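Local coordinates for protein Ika8 (Synthetic construct, PDB 6G6O) that is a computationally designed, symmetrical eight-bladed beta-propeller of WD40 type, with no natural function known, at residues 117-122 against 160-165; 158-161 against 166-169; 228-233 against 238-243; 276-281 against 285-290. One frame throughout, in Å; residues are numbered along the deposited sequence.

In the fold
All four contacts belong to one ring of four-stranded antiparallel blades. Contact 1 joins two successive blades. Contacts 2, 3 and 4 are each a hairpin: contacts 2 and 4 pair the third and outermost strands of their blades, and contact 3 pairs the second and third. Contacts 1 and 2 share Trp-160 and Tyr-161 on strand 157-161, and their centres lie about 11 Å apart. Contacts 3 and 4 sit in neighbouring blades, about 16 Å between centres and about 7 Å between nearest atoms. Contacts 1 and 4 lie on opposite sides of the chain's centre, about 40 Å apart between centres. Contacts 2 and 4 are similarly placed, at about 39 Å.

Contact 1: 117-122 against 160-165; sequences IKVWDI and WYIGTG
Val-119 and Ile-162 meet through methyl groups alone. Ile-162 CD1 reaches between the two branches of the valine, 3.7 Å from Val-119 CG1 and 3.9 Å from Val-119 CG2. Ile-162 CG2 adds a second touch on the same valine, 4.0 Å from Val-119 CG1. The isoleucine chain is extended past CG1 (chi2 -157°), which carries CD1 out to strand 117-121. With Val-119 CG1 anti to the backbone N (chi1 168°), both valine methyls are turned to the neighbouring blade, where they meet Ile-162 CD1. The second pair is looser. Ile-117 CD1 ends 4.0 Å from Trp-160 NE1, approaching the indole obliquely. This nitrogen is buried here and has no hydrogen-bond partner in the model. No hydrogen bond links the segments, and the backbones stay well apart, with 7.8 Å between Val-119 CA and Ile-162 CA. Residues of both blades close round these side chains. Val-119 also rests on Leu-128 of its own blade, while Ile-162 lies on Val-148 of its own blade and Ile-107 of the other. The Trp-160 ring also meets His-131. Such apolar side-chain packing between the faces of successive four-stranded sheets is characteristic of the blade-to-blade interface of a WD40 beta-propeller.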
loop_
_atom_site.group_PDB
_atom_site.type_symbol
_atom_site.label_atom_id
_atom_site.label_comp_id
_atom_site.label_asym_id
_atom_site.label_seq_id
_atom_site.Cartn_x
_atom_site.Cartn_y
_atom_site.Cartn_z
ATOM N N ILE A 117 2.581 14.132 -9.859
ATOM C CA ILE A 117 1.751 14.015 -8.668
ATOM C C ILE A 117 0.651 15.059 -8.760
ATOM O O ILE A 117 0.935 16.249 -8.935
ATOM C CB ILE A 117 2.567 14.203 -7.376
ATOM C CG1 ILE A 117 3.766 13.260 -7.351
ATOM C CG2 ILE A 117 1.690 13.978 -6.161
ATOM C CD1 ILE A 117 4.749 13.570 -6.253
ATOM N N LYS A 118 -0.597 14.620 -8.648
ATOM C CA LYS A 118 -1.741 15.513 -8.732
ATOM C C LYS A 118 -2.562 15.419 -7.456
ATOM O O LYS A 118 -2.613 14.371 -6.805
ATOM C CB LYS A 118 -2.616 15.191 -9.948
ATOM C CG LYS A 118 -1.963 15.519 -11.283
ATOM C CD LYS A 118 -2.969 15.442 -12.416
ATOM C CE LYS A 118 -2.311 15.664 -13.766
ATOM N NZ LYS A 118 -3.314 15.655 -14.866
ATOM N N VAL A 119 -3.201 16.531 -7.104
ATOM C CA VAL A 119 -3.994 16.652 -5.887
ATOM C C VAL A 119 -5.402 17.058 -6.291
ATOM O O VAL A 119 -5.594 18.100 -6.931
ATOM C CB VAL A 119 -3.385 17.669 -4.911
ATOM C CG1 VAL A 119 -4.368 17.993 -3.802
ATOM C CG2 VAL A 119 -2.083 17.139 -4.338
ATOM N N TRP A 120 -6.385 16.243 -5.916
ATOM C CA TRP A 120 -7.767 16.453 -6.312
ATOM C C TRP A 120 -8.630 16.765 -5.097
ATOM O O TRP A 120 -8.308 16.400 -3.963
ATOM C CB TRP A 120 -8.334 15.228 -7.039
ATOM C CG TRP A 120 -7.422 14.649 -8.079
ATOM C CD1 TRP A 120 -6.463 13.695 -7.890
ATOM C CD2 TRP A 120 -7.393 14.975 -9.473
ATOM N NE1 TRP A 120 -5.835 13.412 -9.078
ATOM C CE2 TRP A 120 -6.387 14.185 -10.066
ATOM C CE3 TRP A 120 -8.115 15.861 -10.278
ATOM C CZ2 TRP A 120 -6.087 14.254 -11.426
ATOM C CZ3 TRP A 120 -7.816 15.929 -11.627
ATOM C CH2 TRP A 120 -6.811 15.131 -12.186
ATOM N N ASP A 121 -9.736 17.455 -5.355
ATOM C CA ASP A 121 -10.777 17.712 -4.365
ATOM C C ASP A 121 -11.965 16.833 -4.735
ATOM O O ASP A 121 -12.620 17.066 -5.756
ATOM C CB ASP A 121 -11.157 19.192 -4.344
ATOM C CG ASP A 121 -12.199 19.522 -3.285
ATOM O OD1 ASP A 121 -12.576 18.626 -2.500
ATOM O OD2 ASP A 121 -12.643 20.689 -3.237
ATOM N N ILE A 122 -12.241 15.819 -3.911
ATOM C CA ILE A 122 -13.321 14.886 -4.216
ATOM C C ILE A 122 -14.695 15.528 -4.127
ATOM O O ILE A 122 -15.689 14.891 -4.495
ATOM C CB ILE A 122 -13.269 13.653 -3.291
ATOM C CG1 ILE A 122 -13.821 13.990 -1.906
ATOM C CG2 ILE A 122 -11.853 13.124 -3.189
ATOM C CD1 ILE A 122 -14.037 12.777 -1.025
ATOM N N TRP A 160 5.755 17.895 0.099
ATOM C CA TRP A 160 4.997 19.043 -0.379
ATOM C C TRP A 160 3.908 19.398 0.622
ATOM O O TRP A 160 3.373 18.530 1.318
ATOM C CB TRP A 160 4.344 18.773 -1.743
ATOM C CG TRP A 160 5.195 18.023 -2.720
ATOM C CD1 TRP A 160 5.451 16.681 -2.726
ATOM C CD2 TRP A 160 5.883 18.568 -3.853
ATOM N NE1 TRP A 160 6.266 16.361 -3.786
ATOM C CE2 TRP A 160 6.544 17.501 -4.493
ATOM C CE3 TRP A 160 6.007 19.856 -4.385
ATOM C CZ2 TRP A 160 7.320 17.682 -5.638
ATOM C CZ3 TRP A 160 6.777 20.034 -5.523
ATOM C CH2 TRP A 160 7.423 18.953 -6.135
ATOM N N TYR A 161 3.575 20.683 0.684
ATOM C CA TYR A 161 2.430 21.158 1.447
ATOM C C TYR A 161 1.325 21.537 0.472
ATOM O O TYR A 161 1.532 22.381 -0.407
ATOM C CB TYR A 161 2.796 22.346 2.338
ATOM C CG TYR A 161 1.766 22.603 3.414
ATOM C CD1 TYR A 161 1.766 21.863 4.590
ATOM C CD2 TYR A 161 0.782 23.570 3.248
ATOM C CE1 TYR A 161 0.823 22.086 5.574
ATOM C CE2 TYR A 161 -0.167 23.799 4.228
ATOM C CZ TYR A 161 -0.141 23.054 5.388
ATOM O OH TYR A 161 -1.082 23.276 6.369
ATOM N N ILE A 162 0.159 20.906 0.627
ATOM C CA ILE A 162 -0.945 21.134 -0.294
ATOM C C ILE A 162 -1.417 22.579 -0.195
ATOM O O ILE A 162 -1.516 23.152 0.897
ATOM C CB ILE A 162 -2.087 20.146 -0.003
ATOM C CG1 ILE A 162 -1.613 18.713 -0.254
ATOM C CG2 ILE A 162 -3.318 20.469 -0.845
ATOM C CD1 ILE A 162 -2.729 17.739 -0.546
ATOM N N GLY A 163 -1.706 23.176 -1.350
ATOM C CA GLY A 163 -2.113 24.565 -1.405
ATOM C C GLY A 163 -0.955 25.471 -1.761
ATOM O O GLY A 163 -1.026 26.238 -2.726
ATOM N N THR A 164 0.123 25.388 -0.978
ATOM C CA THR A 164 1.327 26.148 -1.292
ATOM C C THR A 164 1.997 25.628 -2.557
ATOM O O THR A 164 2.623 26.403 -3.289
ATOM C CB THR A 164 2.301 26.100 -0.114
ATOM O OG1 THR A 164 1.590 26.347 1.104
ATOM C CG2 THR A 164 3.395 27.146 -0.277
ATOM N N GLY A 165 1.876 24.329 -2.832
ATOM C CA GLY A 165 2.443 23.733 -4.020
ATOM C C GLY A 165 3.940 23.520 -3.989
ATOM O O GLY A 165 4.446 22.687 -4.750
#

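Contact 2: 158-161 against 166-169; sequences KVWY and QELV
Glu-167 lies alongside Trp-160 in an antiparallel hairpin, between the third strand of a propeller blade and its outermost strand. Glu-167 CG sits over the six-membered ring of Trp-160 in a CH-pi contact, 3.8 Å from the centroid. The carboxylate plane stands 72° from the ring, and Glu-167 OE2 lies 3.5 Å from Trp-160 CH2. With a serine in place of Trp-160, Glu-167 CG would lose the ring it lies over, and the glutamate chain would probably be held less firmly. Lys-158 adds its aliphatic CD beside the same carboxylate oxygen, OE2. Its NZ stays near that charge without pairing with it.

The backbone holds these side chains in place. Leu-168 N donates to Val-159 O at 3.0 Å. The bond from Tyr-161 N to Gln-166 O is weak. On the other side of the hairpin, Leu-168 CD1 meets both Val-159 CG1 and Tyr-161 CD1 at 4.0 Å. Further out, Ile-147 lies against Val-159 and Tyr-161. Beyond the corner at Leu-168, one water bridges the two strands: it accepts from Val-159 N and donates to Val-169 O and to Glu-167 OE1, the last at 2.6 Å.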
loop_
_atom_site.group_PDB
_atom_site.type_symbol
_atom_site.label_atom_id
_atom_site.label_comp_id
_atom_site.label_asym_id
_atom_site.label_seq_id
_atom_site.Cartn_x
_atom_site.Cartn_y
_atom_site.Cartn_z
ATOM N N LYS A 158 10.347 13.452 -1.518
ATOM C CA LYS A 158 10.002 14.864 -1.454
ATOM C C LYS A 158 8.836 15.072 -0.495
ATOM O O LYS A 158 8.048 14.162 -0.230
ATOM C CB LYS A 158 9.651 15.422 -2.842
ATOM C CG LYS A 158 10.732 15.199 -3.891
ATOM C CD LYS A 158 10.499 16.058 -5.122
ATOM C CE LYS A 158 11.394 15.631 -6.276
ATOM N NZ LYS A 158 12.829 15.559 -5.889
ATOM N N VAL A 159 8.740 16.294 0.026
ATOM C CA VAL A 159 7.683 16.686 0.951
ATOM C C VAL A 159 7.044 17.963 0.424
ATOM O O VAL A 159 7.715 18.997 0.319
ATOM C CB VAL A 159 8.213 16.901 2.379
ATOM C CG1 VAL A 159 7.078 17.313 3.303
ATOM C CG2 VAL A 159 8.897 15.643 2.893
ATOM N N TRP A 160 5.755 17.895 0.099
ATOM C CA TRP A 160 4.997 19.043 -0.379
ATOM C C TRP A 160 3.908 19.398 0.622
ATOM O O TRP A 160 3.373 18.530 1.318
ATOM C CB TRP A 160 4.344 18.773 -1.743
ATOM C CG TRP A 160 5.195 18.023 -2.720
ATOM C CD1 TRP A 160 5.451 16.681 -2.726
ATOM C CD2 TRP A 160 5.883 18.568 -3.853
ATOM N NE1 TRP A 160 6.266 16.361 -3.786
ATOM C CE2 TRP A 160 6.544 17.501 -4.493
ATOM C CE3 TRP A 160 6.007 19.856 -4.385
ATOM C CZ2 TRP A 160 7.320 17.682 -5.638
ATOM C CZ3 TRP A 160 6.777 20.034 -5.523
ATOM C CH2 TRP A 160 7.423 18.953 -6.135
ATOM N N TYR A 161 3.575 20.683 0.684
ATOM C CA TYR A 161 2.430 21.158 1.447
ATOM C C TYR A 161 1.325 21.537 0.472
ATOM O O TYR A 161 1.532 22.381 -0.407
ATOM C CB TYR A 161 2.796 22.346 2.338
ATOM C CG TYR A 161 1.766 22.603 3.414
ATOM C CD1 TYR A 161 1.766 21.863 4.590
ATOM C CD2 TYR A 161 0.782 23.570 3.248
ATOM C CE1 TYR A 161 0.823 22.086 5.574
ATOM C CE2 TYR A 161 -0.167 23.799 4.228
ATOM C CZ TYR A 161 -0.141 23.054 5.388
ATOM O OH TYR A 161 -1.082 23.276 6.369
ATOM N N GLN A 166 4.666 24.240 -3.138
ATOM C CA GLN A 166 6.111 24.110 -3.052
ATOM C C GLN A 166 6.496 23.113 -1.961
ATOM O O GLN A 166 5.660 22.629 -1.194
ATOM C CB GLN A 166 6.758 25.471 -2.789
ATOM C CG GLN A 166 7.297 26.156 -4.038
ATOM C CD GLN A 166 6.252 27.001 -4.739
ATOM O OE1 GLN A 166 5.329 27.517 -4.110
ATOM N NE2 GLN A 166 6.393 27.147 -6.051
ATOM N N GLU A 167 7.789 22.812 -1.897
ATOM C CA GLU A 167 8.302 21.812 -0.975
ATOM C C GLU A 167 8.638 22.444 0.370
ATOM O O GLU A 167 9.123 23.576 0.435
ATOM C CB GLU A 167 9.540 21.130 -1.559
ATOM C CG GLU A 167 9.310 20.513 -2.931
ATOM C CD GLU A 167 10.572 19.919 -3.528
ATOM O OE1 GLU A 167 11.550 19.717 -2.779
ATOM O OE2 GLU A 167 10.585 19.652 -4.749
ATOM N N LEU A 168 8.368 21.700 1.445
ATOM C CA LEU A 168 8.694 22.174 2.786
ATOM C C LEU A 168 10.181 22.016 3.079
ATOM O O LEU A 168 10.839 22.962 3.528
ATOM C CB LEU A 168 7.861 21.422 3.827
ATOM C CG LEU A 168 6.407 21.856 4.011
ATOM C CD1 LEU A 168 5.621 20.780 4.742
ATOM C CD2 LEU A 168 6.329 23.181 4.755
ATOM N N VAL A 169 10.722 20.821 2.837
ATOM C CA VAL A 169 12.136 20.529 3.030
ATOM C C VAL A 169 12.609 19.662 1.870
ATOM O O VAL A 169 11.812 19.115 1.106
ATOM C CB VAL A 169 12.415 19.822 4.373
ATOM C CG1 VAL A 169 12.280 20.800 5.530
ATOM C CG2 VAL A 169 11.480 18.637 4.551
HETATM O O HOH W 1 11.383 17.818 -0.960
#

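Contact 3: 228-233 against 238-243; sequences VVSGAK and KVWYIG
Ser-230 O takes the N-H of Lys-238 at 2.9 Å. The return bond, Ser-230 N to Lys-238 O, is 3.0 Å long. Two residues along the hairpin, Val-228 and Trp-240 form the second such pair. There, Val-228 N donates to Trp-240 O at 3.0 Å. Between these pairs, Val-229 and Val-239 make no backbone hydrogen bond to each other. Their CA atoms instead make CA-H...O contacts with Lys-238 O and Val-228 O respectively.

The side chains divide between two faces. On one, Val-229 CG2 and Val-239 CG2 lie side by side, 3.8 Å apart. On the other, Trp-240 folds back over Val-228. Its CG stands between the backbone N and the carbonyl carbon (chi1 49°), which turns the indole toward strand 227-232. Val-228 CB lies over one face of the ring, near its rim. At the ring's edge, Trp-240 NE1 gives a weak bond to Ser-230 OG at 3.4 Å. The stronger partner of Ser-230 OG is Gln-215. A phenylalanine in place of Trp-240 would lack the indole N-H, and would probably leave Ser-230 OG without this weak bond and open a gap beside Val-228. The packing is tight next door, where Val-228 CG2 comes within 3.4 Å of Ile-242 CG1. Ile-197 of the preceding blade touches both Val-228 and Trp-240, while His-214 meets the indole edge-to-face. This regular antiparallel hairpin, with apolar residues turned to the adjoining blades, is the central pair of strands of a WD40 propeller blade.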
loop_
_atom_site.group_PDB
_atom_site.type_symbol
_atom_site.label_atom_id
_atom_site.label_comp_id
_atom_site.label_asym_id
_atom_site.label_seq_id
_atom_site.Cartn_x
_atom_site.Cartn_y
_atom_site.Cartn_z
ATOM N N VAL A 228 9.700 -1.478 11.975
ATOM C CA VAL A 228 9.665 -1.788 10.550
ATOM C C VAL A 228 9.567 -3.297 10.381
ATOM O O VAL A 228 10.293 -4.052 11.039
ATOM C CB VAL A 228 10.905 -1.246 9.816
ATOM C CG1 VAL A 228 10.754 -1.426 8.313
ATOM C CG2 VAL A 228 11.122 0.206 10.151
ATOM N N VAL A 229 8.673 -3.730 9.497
ATOM C CA VAL A 229 8.576 -5.122 9.077
ATOM C C VAL A 229 9.034 -5.189 7.629
ATOM O O VAL A 229 8.422 -4.572 6.748
ATOM C CB VAL A 229 7.149 -5.668 9.237
ATOM C CG1 VAL A 229 7.113 -7.151 8.907
ATOM C CG2 VAL A 229 6.644 -5.417 10.647
ATOM N N SER A 230 10.112 -5.927 7.381
ATOM C CA SER A 230 10.722 -6.011 6.061
ATOM C C SER A 230 10.683 -7.446 5.563
ATOM O O SER A 230 11.094 -8.368 6.276
ATOM C CB SER A 230 12.167 -5.502 6.090
ATOM O OG SER A 230 12.902 -6.101 7.141
ATOM N N GLY A 231 10.188 -7.629 4.345
ATOM C CA GLY A 231 10.226 -8.913 3.659
ATOM C C GLY A 231 11.160 -8.820 2.468
ATOM O O GLY A 231 11.213 -7.787 1.794
ATOM N N ALA A 232 11.898 -9.897 2.214
ATOM C CA ALA A 232 12.914 -9.909 1.173
ATOM C C ALA A 232 12.677 -11.073 0.220
ATOM O O ALA A 232 11.817 -11.929 0.443
ATOM C CB ALA A 232 14.325 -9.990 1.770
ATOM N N LYS A 233 13.466 -11.092 -0.857
ATOM C CA LYS A 233 13.332 -12.138 -1.864
ATOM C C LYS A 233 13.753 -13.501 -1.328
ATOM O O LYS A 233 13.224 -14.526 -1.770
ATOM C CB LYS A 233 14.153 -11.784 -3.105
ATOM C CG LYS A 233 13.880 -10.394 -3.654
ATOM C CD LYS A 233 14.157 -10.320 -5.146
ATOM C CE LYS A 233 13.743 -8.973 -5.717
ATOM N NZ LYS A 233 13.805 -8.954 -7.205
ATOM N N LYS A 238 11.561 -9.778 8.748
ATOM C CA LYS A 238 12.282 -9.275 9.906
ATOM C C LYS A 238 11.540 -8.108 10.540
ATOM O O LYS A 238 10.821 -7.363 9.868
ATOM C CB LYS A 238 13.708 -8.860 9.525
ATOM C CG LYS A 238 14.617 -10.052 9.282
ATOM C CD LYS A 238 15.917 -9.667 8.607
ATOM C CE LYS A 238 16.792 -10.894 8.405
ATOM N NZ LYS A 238 18.020 -10.598 7.621
ATOM N N VAL A 239 11.718 -7.968 11.850
ATOM C CA VAL A 239 11.099 -6.912 12.640
ATOM C C VAL A 239 12.199 -6.228 13.438
ATOM O O VAL A 239 12.888 -6.878 14.232
ATOM C CB VAL A 239 10.011 -7.457 13.579
ATOM C CG1 VAL A 239 9.721 -6.459 14.684
ATOM C CG2 VAL A 239 8.748 -7.782 12.798
ATOM N N TRP A 240 12.367 -4.924 13.228
ATOM C CA TRP A 240 13.451 -4.205 13.878
ATOM C C TRP A 240 13.018 -2.776 14.171
ATOM O O TRP A 240 12.036 -2.274 13.621
ATOM C CB TRP A 240 14.737 -4.232 13.035
ATOM C CG TRP A 240 14.578 -3.861 11.588
ATOM C CD1 TRP A 240 13.735 -4.429 10.674
ATOM C CD2 TRP A 240 15.314 -2.858 10.881
ATOM N NE1 TRP A 240 13.890 -3.829 9.450
ATOM C CE2 TRP A 240 14.855 -2.862 9.550
ATOM C CE3 TRP A 240 16.311 -1.951 11.248
ATOM C CZ2 TRP A 240 15.361 -1.994 8.586
ATOM C CZ3 TRP A 240 16.811 -1.090 10.290
ATOM C CH2 TRP A 240 16.336 -1.118 8.975
ATOM N N TYR A 241 13.776 -2.130 15.053
ATOM C CA TYR A 241 13.413 -0.830 15.595
ATOM C C TYR A 241 13.985 0.293 14.739
ATOM O O TYR A 241 15.126 0.220 14.277
ATOM C CB TYR A 241 13.912 -0.704 17.035
ATOM C CG TYR A 241 13.267 0.413 17.822
ATOM C CD1 TYR A 241 11.892 0.451 18.011
ATOM C CD2 TYR A 241 14.035 1.422 18.388
ATOM C CE1 TYR A 241 11.299 1.466 18.733
ATOM C CE2 TYR A 241 13.449 2.443 19.114
ATOM C CZ TYR A 241 12.081 2.461 19.283
ATOM O OH TYR A 241 11.493 3.474 20.005
ATOM N N ILE A 242 13.177 1.336 14.538
ATOM C CA ILE A 242 13.602 2.475 13.729
ATOM C C ILE A 242 14.727 3.239 14.417
ATOM O O ILE A 242 15.653 3.734 13.762
ATOM C CB ILE A 242 12.392 3.382 13.431
ATOM C CG1 ILE A 242 11.696 2.937 12.146
ATOM C CG2 ILE A 242 12.796 4.841 13.346
ATOM C CD1 ILE A 242 10.374 3.624 11.895
ATOM N N GLY A 243 14.679 3.329 15.748
ATOM C CA GLY A 243 15.635 4.160 16.461
ATOM C C GLY A 243 17.058 3.637 16.399
ATOM O O GLY A 243 17.999 4.405 16.191
#

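Contact 4: 276-281 against 285-290; sequences TIKVWD and GQLLRD
Leu-287 packs against Trp-280 across the hairpin. Leu-287 CB starts beside the pyrrole end of the indole, 4.0 Å from Trp-280 CD1. Leu-287 CG follows, 4.0 Å from Val-279 O; it is anti to the backbone N (chi1 -173°), and the next torsion swings CD1 over the ring. Leu-287 CD1 makes a CH-pi contact there, 3.6 Å from the centroid of the Trp-280 five-membered ring. The same methyl, Leu-287 CD1, also touches Lys-278 CB at 3.6 Å, and the two share one face of the indole, both near its rim. Farther along, Lys-278 CG touches Asp-290 CB, and Lys-278 NZ is bonded to Gly-253 O.

Leu-288 takes the other side of the hairpin. Its CB meets Val-279 CG1, and Leu-288 CD2 lies 3.9 Å from Asp-281 CB. The backbone slips by one residue here. Val-279 O faces two successive N-H groups: a sound bond from Arg-289 N at 3.1 Å and a weak one from Leu-288 N. Val-279 N in turn donates to Arg-289 O. Nearer the turn, Asp-281 N bonds to Gln-286 O at 3.1 Å. Asp-281 OD1 accepts from Leu-283 N and Thr-284 N, bracing the connecting loop. Two residues opposite one define a classic beta bulge, set here in the outer hairpin of a WD40 propeller blade.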
loop_
_atom_site.group_PDB
_atom_site.type_symbol
_atom_site.label_atom_id
_atom_site.label_comp_id
_atom_site.label_asym_id
_atom_site.label_seq_id
_atom_site.Cartn_x
_atom_site.Cartn_y
_atom_site.Cartn_z
ATOM N N THR A 276 1.882 -19.081 0.105
ATOM C CA THR A 276 1.818 -19.326 1.537
ATOM C C THR A 276 1.570 -18.026 2.292
ATOM O O THR A 276 2.044 -16.954 1.906
ATOM C CB THR A 276 3.110 -19.975 2.029
ATOM O OG1 THR A 276 4.216 -19.101 1.766
ATOM C CG2 THR A 276 3.341 -21.300 1.321
ATOM N N ILE A 277 0.806 -18.128 3.375
ATOM C CA ILE A 277 0.476 -16.988 4.220
ATOM C C ILE A 277 0.724 -17.390 5.666
ATOM O O ILE A 277 0.072 -18.306 6.180
ATOM C CB ILE A 277 -0.975 -16.523 4.026
ATOM C CG1 ILE A 277 -1.136 -15.849 2.664
ATOM C CG2 ILE A 277 -1.383 -15.572 5.140
ATOM C CD1 ILE A 277 -2.500 -15.259 2.437
ATOM N N LYS A 278 1.664 -16.712 6.316
ATOM C CA LYS A 278 2.005 -16.968 7.705
ATOM C C LYS A 278 1.587 -15.788 8.570
ATOM O O LYS A 278 1.534 -14.645 8.108
ATOM C CB LYS A 278 3.504 -17.232 7.864
ATOM C CG LYS A 278 4.009 -18.415 7.061
ATOM C CD LYS A 278 5.465 -18.717 7.374
ATOM C CE LYS A 278 5.979 -19.868 6.528
ATOM N NZ LYS A 278 7.373 -20.246 6.886
ATOM N N VAL A 279 1.283 -16.078 9.833
ATOM C CA VAL A 279 0.792 -15.080 10.777
ATOM C C VAL A 279 1.544 -15.263 12.087
ATOM O O VAL A 279 1.499 -16.343 12.684
ATOM C CB VAL A 279 -0.724 -15.202 11.012
ATOM C CG1 VAL A 279 -1.166 -14.265 12.119
ATOM C CG2 VAL A 279 -1.489 -14.917 9.727
ATOM N N TRP A 280 2.235 -14.219 12.532
ATOM C CA TRP A 280 2.953 -14.242 13.796
ATOM C C TRP A 280 2.358 -13.227 14.759
ATOM O O TRP A 280 1.624 -12.317 14.366
ATOM C CB TRP A 280 4.444 -13.923 13.625
ATOM C CG TRP A 280 5.198 -14.827 12.715
ATOM C CD1 TRP A 280 5.910 -15.936 13.065
ATOM C CD2 TRP A 280 5.352 -14.681 11.301
ATOM N NE1 TRP A 280 6.485 -16.498 11.954
ATOM C CE2 TRP A 280 6.157 -15.747 10.856
ATOM C CE3 TRP A 280 4.878 -13.757 10.366
ATOM C CZ2 TRP A 280 6.500 -15.914 9.519
ATOM C CZ3 TRP A 280 5.219 -13.924 9.040
ATOM C CH2 TRP A 280 6.024 -14.993 8.628
ATOM N N ASP A 281 2.696 -13.396 16.032
ATOM C CA ASP A 281 2.509 -12.362 17.039
ATOM C C ASP A 281 3.871 -11.721 17.277
ATOM O O ASP A 281 4.828 -12.409 17.647
ATOM C CB ASP A 281 1.927 -12.941 18.330
ATOM C CG ASP A 281 1.789 -11.904 19.435
ATOM O OD1 ASP A 281 2.819 -11.402 19.923
ATOM O OD2 ASP A 281 0.643 -11.589 19.816
ATOM N N GLY A 285 6.764 -13.796 19.107
ATOM C CA GLY A 285 7.390 -14.406 17.954
ATOM C C GLY A 285 6.784 -15.719 17.518
ATOM O O GLY A 285 7.324 -16.359 16.608
ATOM N N GLN A 286 5.682 -16.140 18.132
ATOM C CA GLN A 286 5.077 -17.425 17.818
ATOM C C GLN A 286 4.263 -17.325 16.536
ATOM O O GLN A 286 3.454 -16.407 16.370
ATOM C CB GLN A 286 4.186 -17.894 18.966
ATOM C CG GLN A 286 3.426 -19.177 18.667
ATOM C CD GLN A 286 2.221 -19.366 19.567
ATOM O OE1 GLN A 286 1.389 -18.469 19.705
ATOM N NE2 GLN A 286 2.121 -20.538 20.185
ATOM N N LEU A 287 4.485 -18.274 15.631
ATOM C CA LEU A 287 3.660 -18.402 14.441
ATOM C C LEU A 287 2.224 -18.711 14.842
ATOM O O LEU A 287 1.913 -19.842 15.226
ATOM C CB LEU A 287 4.219 -19.495 13.531
ATOM C CG LEU A 287 3.595 -19.686 12.150
ATOM C CD1 LEU A 287 3.938 -18.524 11.241
ATOM C CD2 LEU A 287 4.087 -20.993 11.556
ATOM N N LEU A 288 1.347 -17.705 14.783
ATOM C CA LEU A 288 -0.060 -17.934 15.090
ATOM C C LEU A 288 -0.664 -18.942 14.123
ATOM O O LEU A 288 -1.273 -19.935 14.539
ATOM C CB LEU A 288 -0.836 -16.617 15.041
ATOM C CG LEU A 288 -0.498 -15.532 16.066
ATOM C CD1 LEU A 288 -1.662 -14.564 16.205
ATOM C CD2 LEU A 288 -0.141 -16.142 17.412
ATOM N N ARG A 289 -0.494 -18.706 12.826
ATOM C CA ARG A 289 -1.019 -19.596 11.804
ATOM C C ARG A 289 -0.104 -19.555 10.591
ATOM O O ARG A 289 0.478 -18.516 10.269
ATOM C CB ARG A 289 -2.445 -19.211 11.392
ATOM C CG ARG A 289 -3.527 -19.659 12.362
ATOM C CD ARG A 289 -3.576 -21.174 12.477
ATOM N NE ARG A 289 -3.451 -21.825 11.176
ATOM C CZ ARG A 289 -2.456 -22.640 10.840
ATOM N NH1 ARG A 289 -1.492 -22.910 11.711
ATOM N NH2 ARG A 289 -2.425 -23.187 9.632
ATOM N N ASP A 290 0.027 -20.702 9.931
ATOM C CA ASP A 290 0.651 -20.787 8.620
ATOM C C ASP A 290 -0.276 -21.578 7.714
ATOM O O ASP A 290 -0.805 -22.620 8.118
ATOM C CB ASP A 290 2.045 -21.433 8.684
ATOM C CG ASP A 290 1.994 -22.950 8.740
ATOM O OD1 ASP A 290 1.923 -23.588 7.667
ATOM O OD2 ASP A 290 2.029 -23.505 9.858
#